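Long-range contacts in vitamin B12-binding protein (Vibrio cholerae O395, PDB 5YSC), which binds vitamin B12 in the periplasm and probably delivers it to the membrane subunit BtuC of the BtuCDF ABC importer: residues A[19-24]-A[40-45]; A[30-35]-A[251-256]; A[46-51]-A[59-64]; A[76-81]-A[99-104]. All blocks are in the same frame, centred on the assembly; numbering follows the deposited sequence.

Contact 1: A[19-24]-A[40-45]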
loop_
_atom_site.group_PDB
_atom_site.type_symbol
_atom_site.label_atom_id
_atom_site.label_comp_id
_atom_site.label_asym_id
_atom_site.label_seq_id
_atom_site.Cartn_x
_atom_site.Cartn_y
_atom_site.Cartn_z
ATOM N N PRO A 19 -13.783 -14.514 -18.694
ATOM C CA PRO A 19 -14.547 -13.730 -17.716
ATOM C C PRO A 19 -14.863 -14.577 -16.498
ATOM O O PRO A 19 -15.659 -15.519 -16.551
ATOM C CB PRO A 19 -15.807 -13.335 -18.496
ATOM C CG PRO A 19 -16.008 -14.481 -19.400
ATOM C CD PRO A 19 -14.619 -14.877 -19.852
ATOM N N ALA A 20 -14.221 -14.253 -15.392
ATOM C CA ALA A 20 -14.379 -15.018 -14.177
ATOM C C ALA A 20 -15.727 -14.721 -13.528
ATOM O O ALA A 20 -16.242 -13.591 -13.561
ATOM C CB ALA A 20 -13.233 -14.707 -13.223
ATOM N N GLU A 21 -16.264 -15.701 -12.889
ATOM C CA GLU A 21 -17.520 -15.588 -12.262
ATOM C C GLU A 21 -17.528 -15.657 -10.768
ATOM O O GLU A 21 -18.454 -15.243 -10.222
ATOM C CB GLU A 21 -18.431 -16.709 -12.713
ATOM C CG GLU A 21 -18.999 -16.573 -14.099
ATOM C CD GLU A 21 -19.714 -15.255 -14.408
ATOM O OE1 GLU A 21 -19.525 -14.751 -15.512
ATOM O OE2 GLU A 21 -20.483 -14.809 -13.600
ATOM N N ARG A 22 -16.481 -16.189 -10.153
ATOM C CA ARG A 22 -16.398 -16.376 -8.704
ATOM C C ARG A 22 -14.977 -15.980 -8.292
ATOM O O ARG A 22 -14.051 -16.787 -8.379
ATOM C CB ARG A 22 -16.710 -17.813 -8.304
ATOM C CG ARG A 22 -18.113 -18.273 -8.661
ATOM C CD ARG A 22 -18.412 -19.589 -8.011
ATOM N NE ARG A 22 -18.360 -19.450 -6.562
ATOM C CZ ARG A 22 -19.385 -19.066 -5.814
ATOM N NH1 ARG A 22 -20.555 -18.798 -6.369
ATOM N NH2 ARG A 22 -19.237 -18.950 -4.504
ATOM N N ILE A 23 -14.788 -14.731 -7.879
ATOM C CA ILE A 23 -13.441 -14.197 -7.670
ATOM C C ILE A 23 -13.196 -14.042 -6.174
ATOM O O ILE A 23 -14.082 -13.626 -5.433
ATOM C CB ILE A 23 -13.255 -12.861 -8.422
ATOM C CG1 ILE A 23 -13.554 -13.048 -9.906
ATOM C CG2 ILE A 23 -11.818 -12.357 -8.322
ATOM C CD1 ILE A 23 -13.464 -11.768 -10.736
ATOM N N ILE A 24 -11.989 -14.380 -5.721
ATOM C CA ILE A 24 -11.613 -14.190 -4.321
ATOM C C ILE A 24 -10.402 -13.282 -4.278
ATOM O O ILE A 24 -9.466 -13.466 -5.054
ATOM C CB ILE A 24 -11.320 -15.532 -3.639
ATOM C CG1 ILE A 24 -12.636 -16.303 -3.464
ATOM C CG2 ILE A 24 -10.625 -15.346 -2.279
ATOM C CD1 ILE A 24 -12.459 -17.664 -2.785
ATOM N N GLY A 40 -15.666 -6.236 -9.460
ATOM C CA GLY A 40 -16.213 -6.203 -8.113
ATOM C C GLY A 40 -17.479 -7.017 -7.955
ATOM O O GLY A 40 -17.694 -7.651 -6.910
ATOM N N ASP A 41 -18.320 -7.018 -8.980
ATOM C CA ASP A 41 -19.583 -7.743 -8.922
ATOM C C ASP A 41 -19.390 -9.253 -8.868
ATOM O O ASP A 41 -20.299 -9.987 -8.486
ATOM C CB ASP A 41 -20.455 -7.385 -10.123
ATOM C CG ASP A 41 -20.880 -5.938 -10.115
ATOM O OD1 ASP A 41 -20.701 -5.271 -9.080
ATOM O OD2 ASP A 41 -21.394 -5.467 -11.146
ATOM N N LYS A 42 -18.204 -9.707 -9.255
ATOM C CA LYS A 42 -17.905 -11.146 -9.282
ATOM C C LYS A 42 -17.136 -11.624 -8.061
ATOM O O LYS A 42 -16.867 -12.827 -7.944
ATOM C CB LYS A 42 -17.122 -11.513 -10.544
ATOM C CG LYS A 42 -17.792 -11.134 -11.825
ATOM C CD LYS A 42 -19.154 -11.708 -11.908
ATOM C CE LYS A 42 -19.688 -11.492 -13.293
ATOM N NZ LYS A 42 -21.122 -11.775 -13.274
ATOM N N LEU A 43 -16.781 -10.724 -7.138
ATOM C CA LEU A 43 -16.159 -11.149 -5.899
ATOM C C LEU A 43 -17.119 -11.939 -5.040
ATOM O O LEU A 43 -18.270 -11.538 -4.805
ATOM C CB LEU A 43 -15.647 -9.956 -5.096
ATOM C CG LEU A 43 -14.479 -9.240 -5.721
ATOM C CD1 LEU A 43 -14.274 -7.865 -5.056
ATOM C CD2 LEU A 43 -13.220 -10.060 -5.591
ATOM N N VAL A 44 -16.627 -13.060 -4.526
ATOM C CA VAL A 44 -17.392 -13.879 -3.597
ATOM C C VAL A 44 -16.710 -13.991 -2.240
ATOM O O VAL A 44 -17.310 -14.544 -1.312
ATOM C CB VAL A 44 -17.688 -15.287 -4.174
ATOM C CG1 VAL A 44 -18.483 -15.198 -5.462
ATOM C CG2 VAL A 44 -16.403 -16.061 -4.422
ATOM N N ALA A 45 -15.479 -13.488 -2.095
ATOM C CA ALA A 45 -14.849 -13.357 -0.788
ATOM C C ALA A 45 -13.637 -12.447 -0.918
ATOM O O ALA A 45 -13.060 -12.302 -2.009
ATOM C CB ALA A 45 -14.417 -14.708 -0.195
#
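Lys42, at the end of the 3-10 segment 40-42, meets residues 19-24 with both its side chain and its carbonyl. Its chain folds back at chi2 (-55°), which lays CG 3.4 Å from Ala20 O and runs the amine alongside Glu21, where NZ forms a salt bridge with OE2 at 3.1 Å, on the syn side of the carboxylate. Lys42 O accepts from Ile23 N (2.8 Å), and CB of the same lysine rests against Ile23 CD1. Leu43 pairs with Ile23 in parallel fashion; its CD2 branch packs on Ile23 CG2 at 3.8 Å. Val44 N then bonds to Ile23 O at 2.8 Å, in the carbonyl plane and nearly straight (170°). Here the register slips by one residue, a beta bulge, so that Ile24 pairs with Ala45. Val44 spreads its two methyls: CG1 sits 3.9 Å above the centre of the Arg22 guanidinium, whose NE is bonded to Leu76 O, while CG2 touches Ile24 CG1. Ala45 CB lies 4.0 Å from Ile24 CG1. These strands belong to the beta-alpha-beta unit 23-25, 28-36, 43-45; strand 43-45 is outermost in its four-stranded parallel sheet, strand 80-83 flanks 23-25 across from it, and helix 70-76 packs on Ile24 and Ala45.

Contact 2: A[30-35]-A[251-256]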
loop_
_atom_site.group_PDB
_atom_site.type_symbol
_atom_site.label_atom_id
_atom_site.label_comp_id
_atom_site.label_asym_id
_atom_site.label_seq_id
_atom_site.Cartn_x
_atom_site.Cartn_y
_atom_site.Cartn_z
ATOM N N ALA A 30 -5.914 -5.665 -3.082
ATOM C CA ALA A 30 -6.387 -6.482 -4.188
ATOM C C ALA A 30 -7.888 -6.318 -4.407
ATOM O O ALA A 30 -8.369 -6.416 -5.551
ATOM C CB ALA A 30 -6.016 -7.931 -3.927
ATOM N N THR A 31 -8.626 -6.046 -3.339
ATOM C CA THR A 31 -10.037 -5.776 -3.447
ATOM C C THR A 31 -10.266 -4.436 -4.129
ATOM O O THR A 31 -11.125 -4.329 -5.015
ATOM C CB THR A 31 -10.657 -5.824 -2.055
ATOM O OG1 THR A 31 -10.487 -7.147 -1.539
ATOM C CG2 THR A 31 -12.126 -5.440 -2.076
ATOM N N GLU A 32 -9.480 -3.428 -3.775
ATOM C CA GLU A 32 -9.633 -2.151 -4.468
ATOM C C GLU A 32 -9.365 -2.302 -5.967
ATOM O O GLU A 32 -10.118 -1.792 -6.804
ATOM C CB GLU A 32 -8.731 -1.067 -3.843
ATOM C CG GLU A 32 -9.094 -0.745 -2.366
ATOM C CD GLU A 32 -8.602 0.582 -1.850
ATOM O OE1 GLU A 32 -8.650 1.588 -2.593
ATOM O OE2 GLU A 32 -8.181 0.626 -0.666
ATOM N N ILE A 33 -8.266 -2.970 -6.330
ATOM C CA ILE A 33 -7.905 -3.096 -7.741
ATOM C C ILE A 33 -8.924 -3.929 -8.481
ATOM O O ILE A 33 -9.205 -3.672 -9.664
ATOM C CB ILE A 33 -6.487 -3.680 -7.866
ATOM C CG1 ILE A 33 -5.445 -2.646 -7.401
ATOM C CG2 ILE A 33 -6.239 -4.118 -9.263
ATOM C CD1 ILE A 33 -5.473 -1.425 -8.093
ATOM N N ALA A 34 -9.486 -4.937 -7.808
ATOM C CA ALA A 34 -10.526 -5.762 -8.430
ATOM C C ALA A 34 -11.736 -4.916 -8.815
ATOM O O ALA A 34 -12.239 -5.012 -9.945
ATOM C CB ALA A 34 -10.922 -6.923 -7.512
ATOM N N TYR A 35 -12.209 -4.058 -7.900
ATOM C CA TYR A 35 -13.331 -3.183 -8.258
ATOM C C TYR A 35 -12.959 -2.225 -9.378
ATOM O O TYR A 35 -13.748 -2.040 -10.320
ATOM C CB TYR A 35 -13.832 -2.400 -7.042
ATOM C CG TYR A 35 -14.846 -3.151 -6.218
ATOM C CD1 TYR A 35 -14.435 -4.000 -5.219
ATOM C CD2 TYR A 35 -16.222 -3.005 -6.416
ATOM C CE1 TYR A 35 -15.332 -4.698 -4.449
ATOM C CE2 TYR A 35 -17.122 -3.707 -5.650
ATOM C CZ TYR A 35 -16.673 -4.552 -4.650
ATOM O OH TYR A 35 -17.585 -5.261 -3.836
ATOM N N THR A 251 -3.174 1.015 -4.870
ATOM C CA THR A 251 -4.519 1.113 -5.416
ATOM C C THR A 251 -4.616 2.433 -6.163
ATOM O O THR A 251 -3.690 3.247 -6.114
ATOM C CB THR A 251 -5.606 1.146 -4.338
ATOM O OG1 THR A 251 -5.500 2.417 -3.697
ATOM C CG2 THR A 251 -5.383 0.093 -3.272
ATOM N N PRO A 252 -5.723 2.695 -6.839
ATOM C CA PRO A 252 -5.923 4.059 -7.369
ATOM C C PRO A 252 -5.814 5.146 -6.325
ATOM O O PRO A 252 -5.347 6.252 -6.661
ATOM C CB PRO A 252 -7.336 3.979 -7.951
ATOM C CG PRO A 252 -7.433 2.489 -8.363
ATOM C CD PRO A 252 -6.814 1.796 -7.215
ATOM N N ARG A 253 -6.209 4.870 -5.069
ATOM C CA ARG A 253 -6.108 5.893 -4.046
ATOM C C ARG A 253 -4.665 6.182 -3.660
ATOM O O ARG A 253 -4.393 7.195 -3.014
ATOM C CB ARG A 253 -6.981 5.505 -2.848
ATOM C CG ARG A 253 -8.411 5.292 -3.210
ATOM C CD ARG A 253 -9.312 5.295 -1.999
ATOM N NE ARG A 253 -9.101 4.119 -1.172
ATOM C CZ ARG A 253 -9.426 3.986 0.107
ATOM N NH1 ARG A 253 -9.911 5.003 0.810
ATOM N NH2 ARG A 253 -9.198 2.810 0.721
ATOM N N THR A 254 -3.711 5.343 -4.050
ATOM C CA THR A 254 -2.322 5.689 -3.791
ATOM C C THR A 254 -1.943 6.999 -4.459
ATOM O O THR A 254 -1.080 7.697 -3.959
ATOM C CB THR A 254 -1.401 4.547 -4.238
ATOM O OG1 THR A 254 -1.870 3.316 -3.654
ATOM C CG2 THR A 254 0.058 4.775 -3.819
ATOM N N LEU A 255 -2.621 7.401 -5.535
ATOM C CA LEU A 255 -2.278 8.705 -6.081
ATOM C C LEU A 255 -2.696 9.851 -5.156
ATOM O O LEU A 255 -2.042 10.895 -5.173
ATOM C CB LEU A 255 -2.874 8.852 -7.468
ATOM C CG LEU A 255 -2.317 7.790 -8.421
ATOM C CD1 LEU A 255 -2.870 8.059 -9.831
ATOM C CD2 LEU A 255 -0.798 7.682 -8.439
ATOM N N ASP A 256 -3.698 9.663 -4.274
ATOM C CA ASP A 256 -3.904 10.641 -3.204
ATOM C C ASP A 256 -2.791 10.576 -2.159
ATOM O O ASP A 256 -2.388 11.598 -1.606
ATOM C CB ASP A 256 -5.264 10.442 -2.517
ATOM C CG ASP A 256 -6.442 10.959 -3.364
ATOM O OD1 ASP A 256 -6.252 11.915 -4.150
ATOM O OD2 ASP A 256 -7.533 10.407 -3.289
HETATM O O HOH W 1 -6.053 2.473 -0.998
#
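A capped helix start meets the flank of helix 28-36 here, through a side-on salt bridge between Arg253 and Glu32. Arg253 NE bonds to Glu32 OE1 at 2.9 Å and NH2 to OE2 at 2.8 Å, the latter almost straight at 175°. Both oxygens lie at the guanidinium edge, near its plane, yet the carboxylate plane is turned 45° from it: OE1 is met on its syn side, whereas OE2 is approached from above the carboxylate. The two-point grip restrains rotation of the acid, and Arg249 adds a second salt bridge to OE2, a cluster likely to favour the ionised form. Thr251 and Thr254 make a capping box at the turn leading into helix 254-267: Thr251 N donates to Thr254 OG1 (2.9 Å), and Arg253 N returns a weak bond to Thr251 OG1. With chi1 at 71°, Thr251 directs its methyl CG2 onto Glu32, 3.6 Å from CB, and places its hydroxyl within bonding distance of water 1. That water accepts from Thr251 OG1 and donates to Glu32 OE2, both at 2.8 Å. Beside the salt bridge, one residue further along the helix, the CD1 methyl of Ile33 packs against Pro252 CD at 3.6 Å; Ile114, Ile118 and Leu121 of helix 112-122 also touch the isoleucine.

Contact 3: A[46-51]-A[59-64]. With SO4 (sulfate ion), chain C.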
loop_
_atom_site.group_PDB
_atom_site.type_symbol
_atom_site.label_atom_id
_atom_site.label_comp_id
_atom_site.label_asym_id
_atom_site.label_seq_id
_atom_site.Cartn_x
_atom_site.Cartn_y
_atom_site.Cartn_z
ATOM N N VAL A 46 -13.263 -11.851 0.209
ATOM C CA VAL A 46 -12.165 -10.895 0.281
ATOM C C VAL A 46 -11.426 -11.126 1.597
ATOM O O VAL A 46 -11.688 -12.098 2.315
ATOM C CB VAL A 46 -12.669 -9.441 0.154
ATOM C CG1 VAL A 46 -13.317 -9.209 -1.217
ATOM C CG2 VAL A 46 -13.580 -9.088 1.314
ATOM N N SER A 47 -10.485 -10.248 1.914
ATOM C CA SER A 47 -9.702 -10.296 3.133
ATOM C C SER A 47 -10.310 -9.421 4.220
ATOM O O SER A 47 -11.132 -8.549 3.956
ATOM C CB SER A 47 -8.285 -9.829 2.853
ATOM O OG SER A 47 -8.235 -8.422 2.748
ATOM N N GLU A 48 -9.897 -9.681 5.459
ATOM C CA GLU A 48 -10.080 -8.708 6.522
ATOM C C GLU A 48 -9.436 -7.401 6.079
ATOM O O GLU A 48 -8.439 -7.394 5.353
ATOM C CB GLU A 48 -9.458 -9.203 7.843
ATOM C CG GLU A 48 -10.270 -10.310 8.532
ATOM C CD GLU A 48 -9.643 -10.849 9.835
ATOM O OE1 GLU A 48 -9.037 -10.097 10.621
ATOM O OE2 GLU A 48 -9.754 -12.074 10.055
ATOM N N TYR A 49 -10.051 -6.294 6.464
ATOM C CA TYR A 49 -9.665 -4.961 6.038
ATOM C C TYR A 49 -9.925 -4.666 4.569
ATOM O O TYR A 49 -9.525 -3.603 4.101
ATOM C CB TYR A 49 -8.207 -4.677 6.361
ATOM C CG TYR A 49 -8.062 -4.246 7.781
ATOM C CD1 TYR A 49 -7.979 -5.177 8.773
ATOM C CD2 TYR A 49 -8.052 -2.919 8.120
ATOM C CE1 TYR A 49 -7.860 -4.806 10.102
ATOM C CE2 TYR A 49 -7.931 -2.515 9.435
ATOM C CZ TYR A 49 -7.833 -3.471 10.420
ATOM O OH TYR A 49 -7.710 -3.084 11.727
ATOM N N SER A 50 -10.618 -5.533 3.840
ATOM C CA SER A 50 -11.115 -5.185 2.505
ATOM C C SER A 50 -12.366 -4.350 2.721
ATOM O O SER A 50 -13.496 -4.837 2.660
ATOM C CB SER A 50 -11.404 -6.421 1.661
ATOM O OG SER A 50 -10.226 -7.097 1.278
ATOM N N ASP A 51 -12.147 -3.066 3.002
ATOM C CA ASP A 51 -13.230 -2.137 3.342
ATOM C C ASP A 51 -13.427 -1.045 2.307
ATOM O O ASP A 51 -14.103 -0.037 2.592
ATOM C CB ASP A 51 -12.967 -1.507 4.693
ATOM C CG ASP A 51 -11.641 -0.765 4.758
ATOM O OD1 ASP A 51 -10.962 -0.522 3.716
ATOM O OD2 ASP A 51 -11.293 -0.395 5.899
ATOM N N LEU A 59 -18.956 -8.682 1.979
ATOM C CA LEU A 59 -18.527 -9.968 1.514
ATOM C C LEU A 59 -17.838 -10.811 2.534
ATOM O O LEU A 59 -17.262 -10.324 3.408
ATOM C CB LEU A 59 -17.633 -9.796 0.342
ATOM C CG LEU A 59 -18.129 -8.985 -0.841
ATOM C CD1 LEU A 59 -17.084 -8.637 -1.885
ATOM C CD2 LEU A 59 -19.263 -9.718 -1.466
ATOM N N GLU A 60 -17.899 -12.132 2.403
ATOM C CA GLU A 60 -17.269 -12.890 3.467
ATOM C C GLU A 60 -15.744 -12.813 3.364
ATOM O O GLU A 60 -15.175 -12.522 2.308
ATOM C CB GLU A 60 -17.765 -14.340 3.517
ATOM C CG GLU A 60 -17.594 -15.187 2.319
ATOM C CD GLU A 60 -18.141 -16.595 2.568
ATOM O OE1 GLU A 60 -18.307 -16.999 3.746
ATOM O OE2 GLU A 60 -18.431 -17.291 1.585
ATOM N N ARG A 61 -15.095 -13.004 4.509
ATOM C CA ARG A 61 -13.649 -12.897 4.657
ATOM C C ARG A 61 -13.006 -14.280 4.650
ATOM O O ARG A 61 -13.513 -15.209 5.285
ATOM C CB ARG A 61 -13.316 -12.184 5.953
ATOM C CG ARG A 61 -13.332 -10.692 5.827
ATOM C CD ARG A 61 -14.673 -10.026 6.007
ATOM N NE ARG A 61 -14.408 -8.584 5.949
ATOM C CZ ARG A 61 -14.714 -7.772 4.942
ATOM N NH1 ARG A 61 -15.439 -8.183 3.904
ATOM N NH2 ARG A 61 -14.329 -6.515 5.013
ATOM N N VAL A 62 -11.893 -14.414 3.932
ATOM C CA VAL A 62 -11.185 -15.694 3.913
ATOM C C VAL A 62 -9.701 -15.506 4.166
ATOM O O VAL A 62 -8.908 -16.418 3.929
ATOM C CB VAL A 62 -11.409 -16.443 2.592
ATOM C CG1 VAL A 62 -12.871 -16.925 2.500
ATOM C CG2 VAL A 62 -11.033 -15.591 1.392
ATOM N N ALA A 63 -9.289 -14.338 4.633
ATOM C CA ALA A 63 -7.858 -14.135 4.822
ATOM C C ALA A 63 -7.608 -12.981 5.779
ATOM O O ALA A 63 -8.372 -12.015 5.833
ATOM C CB ALA A 63 -7.136 -13.872 3.502
ATOM N N ASN A 64 -6.514 -13.095 6.524
ATOM C CA ASN A 64 -6.027 -12.027 7.382
ATOM C C ASN A 64 -4.513 -12.131 7.403
ATOM O O ASN A 64 -3.921 -12.879 6.623
ATOM C CB ASN A 64 -6.624 -12.101 8.788
ATOM C CG ASN A 64 -6.333 -13.409 9.471
ATOM O OD1 ASN A 64 -5.218 -13.926 9.426
ATOM N ND2 ASN A 64 -7.351 -13.955 10.114
HETATM S S SO4 C . -12.952 -6.999 8.586
HETATM O O1 SO4 C . -12.956 -6.142 7.388
HETATM O O2 SO4 C . -14.015 -6.581 9.502
HETATM O O3 SO4 C . -11.659 -6.848 9.252
HETATM O O4 SO4 C . -13.202 -8.399 8.244
#
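The guanidinium of Arg61 has Ser47 O over the centre of one face, 3.7 Å above the plane, and a sulfate at its edge. NE bonds to sulfate O4 at 2.6 Å and NH2 to O1 at 2.8 Å; Tyr49 N, in the type II turn from Ser47 to Ser50, also donates to O1. This anion, probably from the crystallisation liquor, thus joins the turn to the arginine. NH2 also reaches Ser50 O (3.0 Å), from above that carbonyl's plane, and NH1 donates to Leu59 O. The bend at chi2 (86°) curls the arginine back over segment 46-51. The carboxylate of Glu48 and the amide of Asn64 lie side by side, their planes 75° apart: Asn64 ND2 donates to Glu48 OE2 at 3.1 Å, from above the carboxylate, while Asn64 OD1 accepts from Thr67 N, which fixes the amide's orientation. Glu48, Tyr49 and Asn64 line the cyanocobalamin pocket, and Glu48 OE1 takes a weak hydrogen bond from the ligand. Backbone bonds tie the loops together, Val46 N to Glu60 O, Val62 N to Val46 O (2.8 Å) and Glu48 N to Ala63 O. In chain order both segments fall after strand 43-45 and before helix 70-76; Val46 leans on Thr31 of helix 28-36, Val62 on Ile73 and Leu76.

Contact 4: A[76-81]-A[99-104]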
loop_
_atom_site.group_PDB
_atom_site.type_symbol
_atom_site.label_atom_id
_atom_site.label_comp_id
_atom_site.label_asym_id
_atom_site.label_seq_id
_atom_site.Cartn_x
_atom_site.Cartn_y
_atom_site.Cartn_z
ATOM N N LEU A 76 -15.899 -22.297 -1.668
ATOM C CA LEU A 76 -16.362 -21.236 -2.554
ATOM C C LEU A 76 -16.105 -21.501 -4.024
ATOM O O LEU A 76 -16.716 -20.837 -4.865
ATOM C CB LEU A 76 -15.713 -19.898 -2.174
ATOM C CG LEU A 76 -16.263 -19.256 -0.892
ATOM C CD1 LEU A 76 -15.357 -18.152 -0.389
ATOM C CD2 LEU A 76 -17.672 -18.707 -1.125
ATOM N N LYS A 77 -15.209 -22.429 -4.327
ATOM C CA LYS A 77 -14.945 -22.830 -5.704
ATOM C C LYS A 77 -14.636 -21.679 -6.665
ATOM O O LYS A 77 -15.253 -21.574 -7.718
ATOM C CB LYS A 77 -16.128 -23.640 -6.243
ATOM C CG LYS A 77 -16.613 -24.723 -5.291
ATOM C CD LYS A 77 -17.930 -25.323 -5.744
ATOM C CE LYS A 77 -17.756 -26.779 -6.132
ATOM N NZ LYS A 77 -18.841 -27.637 -5.587
ATOM N N PRO A 78 -13.670 -20.835 -6.319
ATOM C CA PRO A 78 -13.362 -19.683 -7.161
ATOM C C PRO A 78 -12.783 -20.121 -8.486
ATOM O O PRO A 78 -12.090 -21.134 -8.576
ATOM C CB PRO A 78 -12.334 -18.901 -6.326
ATOM C CG PRO A 78 -11.573 -19.977 -5.620
ATOM C CD PRO A 78 -12.657 -21.004 -5.256
ATOM N N ASP A 79 -13.071 -19.360 -9.539
ATOM C CA ASP A 79 -12.360 -19.562 -10.789
ATOM C C ASP A 79 -11.238 -18.558 -10.974
ATOM O O ASP A 79 -10.493 -18.657 -11.949
ATOM C CB ASP A 79 -13.332 -19.532 -11.981
ATOM C CG ASP A 79 -14.153 -18.259 -12.062
ATOM O OD1 ASP A 79 -13.940 -17.349 -11.238
ATOM O OD2 ASP A 79 -15.021 -18.165 -12.960
ATOM N N LEU A 80 -11.083 -17.617 -10.035
ATOM C CA LEU A 80 -9.937 -16.713 -10.014
ATOM C C LEU A 80 -9.660 -16.277 -8.576
ATOM O O LEU A 80 -10.578 -15.824 -7.894
ATOM C CB LEU A 80 -10.198 -15.477 -10.883
ATOM C CG LEU A 80 -9.109 -14.405 -10.802
ATOM C CD1 LEU A 80 -7.815 -14.961 -11.380
ATOM C CD2 LEU A 80 -9.538 -13.126 -11.527
ATOM N N ILE A 81 -8.397 -16.361 -8.142
ATOM C CA ILE A 81 -7.955 -15.883 -6.841
ATOM C C ILE A 81 -6.926 -14.790 -7.106
ATOM O O ILE A 81 -6.004 -14.972 -7.903
ATOM C CB ILE A 81 -7.358 -17.014 -5.971
ATOM C CG1 ILE A 81 -8.384 -18.116 -5.712
ATOM C CG2 ILE A 81 -6.787 -16.448 -4.675
ATOM C CD1 ILE A 81 -7.883 -19.265 -4.858
ATOM N N LEU A 99 -3.365 -26.932 -5.503
ATOM C CA LEU A 99 -4.746 -27.355 -5.649
ATOM C C LEU A 99 -5.326 -27.025 -7.015
ATOM O O LEU A 99 -6.470 -27.404 -7.275
ATOM C CB LEU A 99 -5.598 -26.707 -4.569
ATOM C CG LEU A 99 -5.484 -27.294 -3.166
ATOM C CD1 LEU A 99 -6.188 -26.376 -2.151
ATOM C CD2 LEU A 99 -6.107 -28.666 -3.164
ATOM N N GLY A 100 -4.579 -26.315 -7.870
ATOM C CA GLY A 100 -4.981 -26.058 -9.227
ATOM C C GLY A 100 -5.855 -24.844 -9.439
ATOM O O GLY A 100 -6.510 -24.750 -10.480
ATOM N N PHE A 101 -5.883 -23.907 -8.502
ATOM C CA PHE A 101 -6.653 -22.687 -8.710
ATOM C C PHE A 101 -5.948 -21.725 -9.662
ATOM O O PHE A 101 -4.715 -21.627 -9.714
ATOM C CB PHE A 101 -6.916 -21.987 -7.384
ATOM C CG PHE A 101 -7.882 -22.702 -6.518
ATOM C CD1 PHE A 101 -9.210 -22.743 -6.858
ATOM C CD2 PHE A 101 -7.466 -23.332 -5.359
ATOM C CE1 PHE A 101 -10.113 -23.387 -6.075
ATOM C CE2 PHE A 101 -8.374 -23.990 -4.549
ATOM C CZ PHE A 101 -9.707 -24.017 -4.918
ATOM N N THR A 102 -6.755 -21.001 -10.434
ATOM C CA THR A 102 -6.216 -19.957 -11.275
ATOM C C THR A 102 -5.942 -18.763 -10.370
ATOM O O THR A 102 -6.857 -18.263 -9.705
ATOM C CB THR A 102 -7.177 -19.602 -12.399
ATOM O OG1 THR A 102 -7.385 -20.762 -13.218
ATOM C CG2 THR A 102 -6.593 -18.512 -13.255
ATOM N N ILE A 103 -4.684 -18.345 -10.317
ATOM C CA ILE A 103 -4.252 -17.309 -9.396
ATOM C C ILE A 103 -3.533 -16.213 -10.152
ATOM O O ILE A 103 -2.564 -16.468 -10.881
ATOM C CB ILE A 103 -3.328 -17.864 -8.300
ATOM C CG1 ILE A 103 -4.048 -18.935 -7.499
ATOM C CG2 ILE A 103 -2.868 -16.728 -7.370
ATOM C CD1 ILE A 103 -3.132 -19.878 -6.784
ATOM N N TYR A 104 -3.956 -14.976 -9.919
ATOM C CA TYR A 104 -3.228 -13.817 -10.357
ATOM C C TYR A 104 -2.374 -13.324 -9.198
ATOM O O TYR A 104 -2.890 -13.035 -8.123
ATOM C CB TYR A 104 -4.203 -12.742 -10.854
ATOM C CG TYR A 104 -3.458 -11.511 -11.275
ATOM C CD1 TYR A 104 -2.831 -11.446 -12.515
ATOM C CD2 TYR A 104 -3.339 -10.424 -10.413
ATOM C CE1 TYR A 104 -2.126 -10.349 -12.891
ATOM C CE2 TYR A 104 -2.640 -9.309 -10.792
ATOM C CZ TYR A 104 -2.037 -9.267 -12.039
ATOM O OH TYR A 104 -1.284 -8.199 -12.425
HETATM O O HOH W 2 -9.494 -21.416 -10.361
HETATM O O HOH W 3 -10.183 -20.974 -13.158
#
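Ile81 and Ile103 form a parallel beta bridge, their CA atoms 4.7 Å apart, where strand 80-83 and strand 103-105 come together. The two strands are the ends of a beta-alpha-beta unit whose crossover helix is 90-98, and 103-105 is the outermost strand of the four-stranded parallel sheet within the chain. The helix ends in a Schellman motif at Gly100, which has positive phi.

Direct backbone bonds come from both polar groups of Ile81: its N donates to Thr102 O and its O accepts from Tyr104 N, each at 2.9 Å with an angle of 155° at the hydrogen. Single residues of one strand bonding to residues on both sides of their partner are the signature of parallel pairing.

Two of the apolar contacts fall on Phe101. Pro78 CD lies 3.6 Å from Phe101 CE1, the two side chains set obliquely to each other. The extended chain of Ile81 (chi2 180°) carries CD1 to the inner part of the ring, near CG, in an off-centre CH-pi contact 4.3 Å from the centroid and 29° off the ring normal. Leu96 of helix 90-98 touches Ile81, Phe101 and Ile103 alike. Leu80 turns the other way, its CD1 packing near Tyr104 CB.

Water bridges continue the pairing where the strands have not yet closed up. Water 2 donates to Pro78 O and accepts from Thr102 N; it also lies in the plane of the Phe101 ring, at its edge. Water 3 lies 2.8 Å from Thr102 OG1 and donates to Asp79 O at 2.6 Å.

Overall arrangement
Contacts 1 and 4 pair strands of one parallel sheet, in which strands 23-25 and 80-83 are neighbours; their centres are 10 Å apart, and Glu21 N and Asp79 OD2, 2.8 Å apart, make a hydrogen bond between them. Segment 46-51 of contact 3 follows directly on strand 43-45, with Ile24 CG2 of contact 1 3.7 Å from Val62 CG2. Contact 2 uses the helix between the strands of contact 1 and brings in the distant segment 251-256; Thr31 OG1 and Ser50 OG, 2.8 Å apart, link it to contact 3. Contact 3 borders cyanocobalamin, Glu48 lying about 3 Å from it; the side chains of Thr251, Ile24 and Tyr104 stand about 7, 11 and 12 Å away.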